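Topoisomerase I-like protein (Leishmania donovani, PDB 2B9S) probably relaxes supercoiled DNA as the large subunit of a heterodimeric type IB topoisomerase, cutting and resealing one strand, and is captured here with vanadate and nicked DNA. Local coordinates at residues 257-262 with 383-388; 265-270 with 338-343; 281-286 with 303-308. All coordinates share one frame; numbering follows the deposited sequence.

Contact 1 (257-262 with 383-388). With VO4 (vanadate ion), chain F; nucleotides of chain C; nucleotides of chain A.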
loop_
_atom_site.group_PDB
_atom_site.type_symbol
_atom_site.label_atom_id
_atom_site.label_comp_id
_atom_site.label_asym_id
_atom_site.label_seq_id
_atom_site.Cartn_x
_atom_site.Cartn_y
_atom_site.Cartn_z
ATOM N N ASP D 257 8.944 -17.399 -22.208
ATOM C CA ASP D 257 9.194 -18.755 -22.706
ATOM C C ASP D 257 10.596 -19.296 -22.359
ATOM O O ASP D 257 10.754 -20.463 -22.005
ATOM C CB ASP D 257 8.982 -18.780 -24.225
ATOM C CG ASP D 257 7.531 -19.018 -24.620
ATOM O OD1 ASP D 257 6.607 -18.556 -23.914
ATOM O OD2 ASP D 257 7.314 -19.678 -25.658
ATOM N N ASP D 258 11.596 -18.431 -22.459
ATOM C CA ASP D 258 12.986 -18.776 -22.195
ATOM C C ASP D 258 13.266 -18.967 -20.697
ATOM O O ASP D 258 14.246 -19.629 -20.315
ATOM C CB ASP D 258 13.906 -17.678 -22.743
ATOM C CG ASP D 258 13.517 -17.214 -24.163
ATOM O OD1 ASP D 258 14.365 -17.372 -25.074
ATOM O OD2 ASP D 258 12.389 -16.676 -24.370
ATOM N N ILE D 259 12.416 -18.362 -19.863
ATOM C CA ILE D 259 12.558 -18.381 -18.408
ATOM C C ILE D 259 11.995 -19.701 -17.899
ATOM O O ILE D 259 12.572 -20.313 -16.994
ATOM C CB ILE D 259 11.830 -17.151 -17.746
ATOM C CG1 ILE D 259 12.713 -15.905 -17.814
ATOM C CG2 ILE D 259 11.445 -17.428 -16.296
ATOM C CD1 ILE D 259 11.965 -14.609 -17.762
ATOM N N ARG D 260 10.874 -20.111 -18.512
ATOM C CA ARG D 260 10.142 -21.339 -18.208
ATOM C C ARG D 260 10.872 -22.607 -18.619
ATOM O O ARG D 260 10.747 -23.648 -17.962
ATOM C CB ARG D 260 8.788 -21.317 -18.902
ATOM C CG ARG D 260 7.900 -20.212 -18.426
ATOM C CD ARG D 260 6.632 -20.130 -19.226
ATOM N NE ARG D 260 5.779 -19.121 -18.628
ATOM C CZ ARG D 260 4.642 -18.671 -19.139
ATOM N NH1 ARG D 260 4.183 -19.131 -20.298
ATOM N NH2 ARG D 260 3.962 -17.735 -18.482
ATOM N N ALA D 261 11.601 -22.529 -19.730
ATOM C CA ALA D 261 12.422 -23.627 -20.193
ATOM C C ALA D 261 13.611 -23.739 -19.254
ATOM O O ALA D 261 14.089 -24.839 -18.975
ATOM C CB ALA D 261 12.886 -23.374 -21.631
ATOM N N SER D 262 14.080 -22.594 -18.769
ATOM C CA SER D 262 15.176 -22.536 -17.794
ATOM C C SER D 262 14.807 -23.144 -16.428
ATOM O O SER D 262 15.542 -23.998 -15.920
ATOM C CB SER D 262 15.679 -21.101 -17.638
ATOM O OG SER D 262 16.869 -21.038 -16.874
ATOM N N LYS D 383 7.991 -8.943 -8.820
ATOM C CA LYS D 383 6.737 -8.178 -8.817
ATOM C C LYS D 383 6.278 -7.960 -10.245
ATOM O O LYS D 383 5.086 -7.809 -10.508
ATOM C CB LYS D 383 6.849 -6.856 -8.035
ATOM C CG LYS D 383 7.610 -5.717 -8.748
ATOM C CD LYS D 383 7.679 -4.438 -7.895
ATOM C CE LYS D 383 6.395 -3.608 -8.002
ATOM N NZ LYS D 383 6.182 -2.994 -9.379
ATOM N N VAL D 384 7.245 -7.984 -11.165
ATOM C CA VAL D 384 7.007 -7.762 -12.599
ATOM C C VAL D 384 6.114 -8.852 -13.216
ATOM O O VAL D 384 5.309 -8.561 -14.112
ATOM C CB VAL D 384 8.362 -7.601 -13.398
ATOM C CG1 VAL D 384 8.107 -7.331 -14.887
ATOM C CG2 VAL D 384 9.205 -6.489 -12.814
ATOM N N PHE D 385 6.246 -10.094 -12.732
ATOM C CA PHE D 385 5.391 -11.204 -13.189
ATOM C C PHE D 385 3.936 -10.975 -12.852
ATOM O O PHE D 385 3.017 -11.513 -13.494
ATOM C CB PHE D 385 5.837 -12.524 -12.563
ATOM C CG PHE D 385 7.014 -13.157 -13.248
ATOM C CD1 PHE D 385 8.309 -12.829 -12.868
ATOM C CD2 PHE D 385 6.816 -14.081 -14.284
ATOM C CE1 PHE D 385 9.411 -13.425 -13.501
ATOM C CE2 PHE D 385 7.901 -14.682 -14.930
ATOM C CZ PHE D 385 9.202 -14.355 -14.548
ATOM N N ARG D 386 3.722 -10.181 -11.821
ATOM C CA ARG D 386 2.387 -9.933 -11.325
ATOM C C ARG D 386 1.695 -8.892 -12.227
ATOM O O ARG D 386 0.523 -9.053 -12.595
ATOM C CB ARG D 386 2.490 -9.483 -9.864
ATOM C CG ARG D 386 1.344 -9.863 -9.023
ATOM C CD ARG D 386 1.617 -9.484 -7.551
ATOM N NE ARG D 386 0.372 -9.094 -6.910
ATOM C CZ ARG D 386 -0.528 -9.942 -6.441
ATOM N NH1 ARG D 386 -0.326 -11.255 -6.514
ATOM N NH2 ARG D 386 -1.619 -9.476 -5.859
ATOM N N THR D 387 2.441 -7.835 -12.561
ATOM C CA THR D 387 2.059 -6.846 -13.577
ATOM C C THR D 387 1.845 -7.504 -14.945
ATOM O O THR D 387 0.864 -7.208 -15.638
ATOM C CB THR D 387 3.157 -5.754 -13.744
ATOM O OG1 THR D 387 3.500 -5.217 -12.467
ATOM C CG2 THR D 387 2.682 -4.624 -14.652
ATOM N N TYR D 388 2.787 -8.367 -15.325
ATOM C CA TYR D 388 2.705 -9.148 -16.554
ATOM C C TYR D 388 1.453 -10.030 -16.593
ATOM O O TYR D 388 0.718 -10.035 -17.585
ATOM C CB TYR D 388 3.973 -9.998 -16.740
ATOM C CG TYR D 388 3.796 -11.127 -17.734
ATOM C CD1 TYR D 388 3.876 -10.892 -19.115
ATOM C CD2 TYR D 388 3.517 -12.422 -17.294
ATOM C CE1 TYR D 388 3.680 -11.919 -20.027
ATOM C CE2 TYR D 388 3.330 -13.458 -18.190
ATOM C CZ TYR D 388 3.414 -13.208 -19.556
ATOM O OH TYR D 388 3.233 -14.251 -20.446
HETATM V V VO4 F . -0.410 -5.736 -4.877
HETATM O O1 VO4 F . -1.777 -6.734 -5.279
HETATM O O2 VO4 F . 1.146 -6.421 -4.407
ATOM P P DC C 17 10.237 -7.683 -5.805
ATOM O OP1 DC C 17 9.893 -7.688 -7.249
ATOM O OP2 DC C 17 10.615 -8.938 -5.164
ATOM O "O5'" DC C 17 11.432 -6.666 -5.657
ATOM C "C5'" DC C 17 11.432 -5.374 -6.238
ATOM C "C4'" DC C 17 12.652 -4.685 -5.674
ATOM O "O4'" DC C 17 12.392 -4.312 -4.297
ATOM C "C3'" DC C 17 13.919 -5.543 -5.625
ATOM O "O3'" DC C 17 14.963 -4.754 -6.143
ATOM C "C2'" DC C 17 14.180 -5.745 -4.140
ATOM C "C1'" DC C 17 13.620 -4.437 -3.581
ATOM N N1 DC C 17 13.364 -4.439 -2.101
ATOM C C2 DC C 17 13.545 -3.256 -1.384
ATOM O O2 DC C 17 13.922 -2.228 -2.001
ATOM N N3 DC C 17 13.310 -3.259 -0.039
ATOM C C4 DC C 17 12.923 -4.383 0.580
ATOM N N4 DC C 17 12.742 -4.307 1.900
ATOM C C5 DC C 17 12.735 -5.613 -0.115
ATOM C C6 DC C 17 12.954 -5.594 -1.444
ATOM P P DT A 10 3.134 -1.077 -8.427
ATOM O OP1 DT A 10 3.405 -2.280 -9.207
ATOM O OP2 DT A 10 2.363 0.082 -8.954
ATOM O "O5'" DT A 10 2.344 -1.524 -7.111
ATOM C "C5'" DT A 10 2.533 -2.820 -6.507
ATOM C "C4'" DT A 10 1.595 -2.982 -5.334
ATOM O "O4'" DT A 10 1.779 -1.931 -4.357
ATOM C "C3'" DT A 10 0.104 -2.897 -5.668
ATOM O "O3'" DT A 10 -0.520 -3.972 -5.036
ATOM C "C2'" DT A 10 -0.414 -1.599 -5.060
ATOM C "C1'" DT A 10 0.494 -1.547 -3.848
ATOM N N1 DT A 10 0.657 -0.229 -3.198
ATOM C C2 DT A 10 0.515 -0.156 -1.821
ATOM O O2 DT A 10 0.226 -1.108 -1.124
ATOM N N3 DT A 10 0.712 1.090 -1.287
ATOM C C4 DT A 10 1.033 2.256 -1.979
ATOM O O4 DT A 10 1.196 3.321 -1.375
ATOM C C5 DT A 10 1.152 2.123 -3.411
ATOM C C7 DT A 10 1.365 3.334 -4.293
ATOM C C6 DT A 10 0.978 0.897 -3.953
#
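Ile259 and Phe385 mark the closest backbone approach of the two segments, with 11.4 Å between their CA atoms. Segment 257-262 runs near the end of helix 236-266, while 383-388 is the first turn of helix 384-400; at that separation the side chains alone make the contact, and they touch at just two places. The chi1 of Phe385, -81°, puts CG anti to the carbonyl carbon and sends the ring across to helix 236-266, where CZ meets Ile259 CG2 at 4.2 Å. The methyl arrives at the ring edge, close to its plane. One turn on, Tyr388 points its hydroxyl at the extended Arg260. Tyr388 OH and Arg260 NH2 are 4.1 Å apart, and guanidinium and ring planes stand 70° to each other. This is loose contact; the firm partner of Arg260 is Asp285, a salt bridge from its NE.

The other side of segment 383-388 faces the DNA. Lys383 grips two phosphates: its backbone N donates to OP1 of DC17 in chain C over 2.8 Å, and NZ to OP1 of DT10 in chain A over 2.9 Å. Arg386 sends NH2 to vanadate O1, at 2.8 Å and an N-H...O angle of 167°, in the guanidinium plane. The group is also held by Cys427 O, which accepts from NH2, and by Tyr22 OH of the small subunit, hydrogen-bonded to NE. DT10 O3' ligates the vanadium at 1.8 Å. With Arg290, Lys328 and His429, Arg386 forms the vanadate pocket, consistent with the transition-state site of a type IB topoisomerase.

Contact 2 (265-270 with 338-343)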
loop_
_atom_site.group_PDB
_atom_site.type_symbol
_atom_site.label_atom_id
_atom_site.label_comp_id
_atom_site.label_asym_id
_atom_site.label_seq_id
_atom_site.Cartn_x
_atom_site.Cartn_y
_atom_site.Cartn_z
ATOM N N GLU D 265 14.236 -27.043 -16.536
ATOM C CA GLU D 265 15.490 -27.773 -16.457
ATOM C C GLU D 265 16.008 -27.828 -15.009
ATOM O O GLU D 265 16.634 -28.823 -14.609
ATOM C CB GLU D 265 16.534 -27.153 -17.398
ATOM N N ASP D 266 15.740 -26.770 -14.232
ATOM C CA ASP D 266 16.126 -26.696 -12.817
ATOM C C ASP D 266 15.292 -27.610 -11.913
ATOM O O ASP D 266 15.725 -27.944 -10.808
ATOM C CB ASP D 266 16.014 -25.271 -12.281
ATOM C CG ASP D 266 16.970 -24.311 -12.934
ATOM O OD1 ASP D 266 18.013 -24.744 -13.478
ATOM O OD2 ASP D 266 16.674 -23.098 -12.885
ATOM N N PHE D 267 14.096 -27.991 -12.362
ATOM C CA PHE D 267 13.301 -28.983 -11.641
ATOM C C PHE D 267 14.100 -30.263 -11.416
ATOM O O PHE D 267 13.921 -30.944 -10.404
ATOM C CB PHE D 267 12.007 -29.325 -12.386
ATOM C CG PHE D 267 10.980 -28.234 -12.364
ATOM C CD1 PHE D 267 10.978 -27.265 -11.354
ATOM C CD2 PHE D 267 9.987 -28.180 -13.347
ATOM C CE1 PHE D 267 10.019 -26.246 -11.336
ATOM C CE2 PHE D 267 9.026 -27.164 -13.338
ATOM C CZ PHE D 267 9.045 -26.192 -12.330
ATOM N N LYS D 268 14.988 -30.577 -12.359
ATOM C CA LYS D 268 15.738 -31.828 -12.319
ATOM C C LYS D 268 17.097 -31.665 -11.639
ATOM O O LYS D 268 17.881 -32.607 -11.604
ATOM C CB LYS D 268 15.876 -32.442 -13.751
ATOM N N SER D 269 17.366 -30.480 -11.087
ATOM C CA SER D 269 18.638 -30.210 -10.409
ATOM C C SER D 269 18.839 -31.046 -9.147
ATOM O O SER D 269 17.878 -31.395 -8.456
ATOM C CB SER D 269 18.757 -28.728 -10.061
ATOM O OG SER D 269 19.964 -28.443 -9.369
ATOM N N ASN D 270 20.093 -31.366 -8.845
ATOM C CA ASN D 270 20.418 -32.024 -7.582
ATOM C C ASN D 270 20.877 -31.002 -6.550
ATOM O O ASN D 270 21.097 -31.333 -5.384
ATOM C CB ASN D 270 21.444 -33.154 -7.770
ATOM C CG ASN D 270 22.842 -32.640 -8.077
ATOM O OD1 ASN D 270 23.104 -32.113 -9.167
ATOM N ND2 ASN D 270 23.758 -32.807 -7.120
ATOM N N ALA D 338 -3.811 -27.523 -9.910
ATOM C CA ALA D 338 -3.264 -28.686 -10.573
ATOM C C ALA D 338 -1.893 -28.315 -11.105
ATOM O O ALA D 338 -1.770 -27.452 -11.975
ATOM C CB ALA D 338 -4.191 -29.138 -11.702
ATOM N N VAL D 339 -0.853 -28.933 -10.562
ATOM C CA VAL D 339 0.522 -28.577 -10.938
ATOM C C VAL D 339 1.166 -29.654 -11.791
ATOM O O VAL D 339 0.709 -30.812 -11.818
ATOM C CB VAL D 339 1.433 -28.271 -9.690
ATOM C CG1 VAL D 339 0.875 -27.093 -8.867
ATOM C CG2 VAL D 339 1.615 -29.503 -8.819
ATOM N N LEU D 340 2.245 -29.271 -12.476
ATOM C CA LEU D 340 3.105 -30.241 -13.143
ATOM C C LEU D 340 3.436 -31.391 -12.179
ATOM O O LEU D 340 3.681 -31.149 -10.996
ATOM C CB LEU D 340 4.380 -29.566 -13.645
ATOM C CG LEU D 340 4.215 -28.443 -14.675
ATOM C CD1 LEU D 340 5.564 -27.927 -15.125
ATOM C CD2 LEU D 340 3.375 -28.907 -15.885
ATOM N N PRO D 341 3.389 -32.652 -12.668
ATOM C CA PRO D 341 3.793 -33.787 -11.815
ATOM C C PRO D 341 5.207 -33.665 -11.236
ATOM O O PRO D 341 5.452 -34.145 -10.137
ATOM C CB PRO D 341 3.682 -35.014 -12.745
ATOM C CG PRO D 341 3.400 -34.491 -14.113
ATOM C CD PRO D 341 2.895 -33.085 -13.993
ATOM N N GLU D 342 6.118 -33.031 -11.975
ATOM C CA GLU D 342 7.484 -32.808 -11.527
ATOM C C GLU D 342 7.567 -31.796 -10.374
ATOM O O GLU D 342 8.495 -31.869 -9.568
ATOM C CB GLU D 342 8.369 -32.367 -12.690
ATOM N N VAL D 343 6.607 -30.864 -10.315
ATOM C CA VAL D 343 6.534 -29.863 -9.248
ATOM C C VAL D 343 5.869 -30.489 -8.031
ATOM O O VAL D 343 6.295 -30.262 -6.894
ATOM C CB VAL D 343 5.790 -28.562 -9.707
ATOM C CG1 VAL D 343 5.260 -27.739 -8.524
ATOM C CG2 VAL D 343 6.699 -27.717 -10.592
#
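Phe267 and Val343 meet because of two torsions: chi1 of -72° swings the Phe267 ring out toward helix 341-351, and chi1 of 159° in Val343 sets the methyl CG2 anti to the carbonyl carbon, over one face of that ring. A type I beta turn here packs on the N-cap and first turn of a helix, within the catalytic core of a type IB topoisomerase. Phe267 lies in that turn, from Asp266 to Ser269, in the stretch that leads on from helix 236-266; Ser269 N to Asp266 O closes it at 3.0 Å. Across from it, Leu340 occupies the N-cap position of helix 341-351. Phe267 and Glu342 have the nearest CA atoms, 7.0 Å apart.

Leu340 crosses the phenylalanine at about a right angle and brings CD1 to 4.0 Å from Phe267 CE2, oblique to the ring. Ala278 of helix 272-287 and Leu346 further along helix 341-351 also touch the phenylalanine, so the ring lies buried among apolar groups. No hydrogen bond joins the two segments. The valine methyl sits over the outer end of the ring rather than its middle: Val343 CG2 lies 3.6 Å from Phe267 CE2, 3.7 Å from CE1 and, in a tight fit, 3.3 Å from CZ.

Contact 3 (281-286 with 303-308)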
loop_
_atom_site.group_PDB
_atom_site.type_symbol
_atom_site.label_atom_id
_atom_site.label_comp_id
_atom_site.label_asym_id
_atom_site.label_seq_id
_atom_site.Cartn_x
_atom_site.Cartn_y
_atom_site.Cartn_z
ATOM N N MET D 281 9.847 -19.800 -8.654
ATOM C CA MET D 281 9.585 -19.031 -9.866
ATOM C C MET D 281 8.436 -19.597 -10.718
ATOM O O MET D 281 7.719 -18.851 -11.369
ATOM C CB MET D 281 10.870 -18.642 -10.633
ATOM C CG MET D 281 11.760 -19.726 -11.112
ATOM S SD MET D 281 13.422 -19.072 -11.457
ATOM C CE MET D 281 13.261 -18.607 -13.185
ATOM N N TYR D 282 8.213 -20.903 -10.635
ATOM C CA TYR D 282 7.021 -21.527 -11.189
ATOM C C TYR D 282 5.719 -20.995 -10.561
ATOM O O TYR D 282 4.742 -20.726 -11.281
ATOM C CB TYR D 282 7.110 -23.042 -11.010
ATOM C CG TYR D 282 5.848 -23.800 -11.365
ATOM C CD1 TYR D 282 5.541 -24.108 -12.696
ATOM C CD2 TYR D 282 4.970 -24.228 -10.367
ATOM C CE1 TYR D 282 4.382 -24.808 -13.026
ATOM C CE2 TYR D 282 3.809 -24.924 -10.681
ATOM C CZ TYR D 282 3.520 -25.220 -12.018
ATOM O OH TYR D 282 2.370 -25.922 -12.337
ATOM N N PHE D 283 5.697 -20.885 -9.222
ATOM C CA PHE D 283 4.558 -20.314 -8.500
ATOM C C PHE D 283 4.323 -18.846 -8.826
ATOM O O PHE D 283 3.193 -18.450 -9.038
ATOM C CB PHE D 283 4.700 -20.456 -6.977
ATOM C CG PHE D 283 4.483 -21.853 -6.462
ATOM C CD1 PHE D 283 3.901 -22.838 -7.259
ATOM C CD2 PHE D 283 4.833 -22.171 -5.159
ATOM C CE1 PHE D 283 3.711 -24.130 -6.786
ATOM C CE2 PHE D 283 4.630 -23.449 -4.663
ATOM C CZ PHE D 283 4.064 -24.436 -5.488
ATOM N N ILE D 284 5.390 -18.051 -8.829
ATOM C CA ILE D 284 5.325 -16.611 -9.106
ATOM C C ILE D 284 4.852 -16.347 -10.546
ATOM O O ILE D 284 4.014 -15.459 -10.790
ATOM C CB ILE D 284 6.691 -15.925 -8.827
ATOM C CG1 ILE D 284 7.003 -15.950 -7.321
ATOM C CG2 ILE D 284 6.731 -14.512 -9.387
ATOM C CD1 ILE D 284 8.418 -15.537 -6.955
ATOM N N ASP D 285 5.378 -17.137 -11.481
ATOM C CA ASP D 285 4.946 -17.105 -12.876
ATOM C C ASP D 285 3.485 -17.531 -13.057
ATOM O O ASP D 285 2.675 -16.741 -13.556
ATOM C CB ASP D 285 5.870 -17.975 -13.739
ATOM C CG ASP D 285 5.400 -18.103 -15.192
ATOM O OD1 ASP D 285 4.498 -17.358 -15.632
ATOM O OD2 ASP D 285 5.950 -18.964 -15.898
ATOM N N ARG D 286 3.147 -18.759 -12.649
ATOM C CA ARG D 286 1.850 -19.342 -13.027
ATOM C C ARG D 286 0.695 -18.866 -12.163
ATOM O O ARG D 286 -0.432 -18.753 -12.649
ATOM C CB ARG D 286 1.885 -20.888 -13.067
ATOM C CG ARG D 286 2.942 -21.539 -13.963
ATOM C CD ARG D 286 3.267 -20.763 -15.248
ATOM N NE ARG D 286 2.179 -20.693 -16.226
ATOM C CZ ARG D 286 2.270 -21.078 -17.503
ATOM N NH1 ARG D 286 3.402 -21.578 -17.999
ATOM N NH2 ARG D 286 1.216 -20.957 -18.296
ATOM N N VAL D 303 2.542 -14.315 4.673
ATOM C CA VAL D 303 3.546 -14.944 3.831
ATOM C C VAL D 303 3.305 -14.637 2.367
ATOM O O VAL D 303 2.208 -14.238 1.970
ATOM C CB VAL D 303 3.601 -16.493 4.067
ATOM C CG1 VAL D 303 3.910 -16.802 5.552
ATOM C CG2 VAL D 303 2.286 -17.158 3.635
ATOM N N GLY D 304 4.355 -14.791 1.581
ATOM C CA GLY D 304 4.233 -14.879 0.130
ATOM C C GLY D 304 5.064 -16.076 -0.282
ATOM O O GLY D 304 5.356 -16.946 0.534
ATOM N N CYS D 305 5.481 -16.105 -1.536
ATOM C CA CYS D 305 6.088 -17.303 -2.101
ATOM C C CYS D 305 7.257 -17.899 -1.273
ATOM O O CYS D 305 7.149 -19.007 -0.761
ATOM C CB CYS D 305 6.496 -17.042 -3.552
ATOM S SG CYS D 305 7.036 -18.535 -4.333
ATOM N N CYS D 306 8.342 -17.139 -1.129
ATOM C CA CYS D 306 9.562 -17.604 -0.486
ATOM C C CYS D 306 9.400 -17.923 1.005
ATOM O O CYS D 306 10.257 -18.606 1.583
ATOM C CB CYS D 306 10.709 -16.601 -0.695
ATOM S SG CYS D 306 11.191 -16.303 -2.449
ATOM N N SER D 307 8.311 -17.456 1.618
ATOM C CA SER D 307 8.075 -17.697 3.050
ATOM C C SER D 307 6.925 -18.694 3.368
ATOM O O SER D 307 6.528 -18.860 4.530
ATOM C CB SER D 307 7.911 -16.361 3.798
ATOM O OG SER D 307 6.838 -15.610 3.279
ATOM N N LEU D 308 6.389 -19.361 2.346
ATOM C CA LEU D 308 5.374 -20.397 2.589
ATOM C C LEU D 308 5.925 -21.478 3.519
ATOM O O LEU D 308 7.074 -21.871 3.414
ATOM C CB LEU D 308 4.864 -21.027 1.293
ATOM C CG LEU D 308 4.147 -20.117 0.293
ATOM C CD1 LEU D 308 4.132 -20.773 -1.091
ATOM C CD2 LEU D 308 2.727 -19.710 0.771
#
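Cys305 is the bump here, and the groove between Phe283 and Ile284 on helix 272-287 is the hollow. The cysteine's thiol, with SG anti to the backbone N (chi1 -172°), pushes out toward the helix and settles against two neighbouring residues at once: SG lies 4.0 Å from Phe283 CB and 4.0 Å from Ile284 CG1. Its own CB backs up the fit, reaching Ile284 CG1 at 4.0 Å and coming alongside the terminal CD1 as well. Relative to the Phe283 ring the sulfur lies at the edge, near its plane. The CA atoms of Ile284 and Cys305 are 7.1 Å apart, which brings the loop close to the helix.

Leu308 fills in beside this, its CD1 coming obliquely to Phe283 CD2 at 4.4 Å. No hydrogen bond crosses between the segments; some polar groups of 303-308 shape the loop itself. Gly304 N donates to Ser307 OG over 3.1 Å at an angle of 157°, and Leu308 N bonds back to Cys305 O.

Around the contact, the backbone of Cys305 pairs with that of Arg290, a vanadate-pocket residue. Phe283 meets Phe323 edge-to-face, Ile284 also packs on Leu369 of helix 366-373, and Leu308 rests on Phe325, so this loop is wedged between helix 272-287 and strand 320-326.

All three contacts are mainly buried; contact 3, on helix 272-287, touches both others. It lies closest to the centre of the chain, while contact 2 is the most peripheral, about 17 Å from the DNA at its nearest atom. Contact 1 uses a stretch within helix 236-266 and contact 2 the turn that leads on from it. Met281 CE packs on Ile259 CG2 at 3.8 Å, Tyr282 CB lies 3.9 Å from Phe267 CZ, and the Arg260-Asp285 salt bridge is the polar tie between contacts 1 and 3. Contacts 2 and 3 are apolar across their segments, whereas contact 1 pairs one apolar touch with a loose arginine-tyrosine approach and carries phosphate- and vanadate-binding groups on its other side.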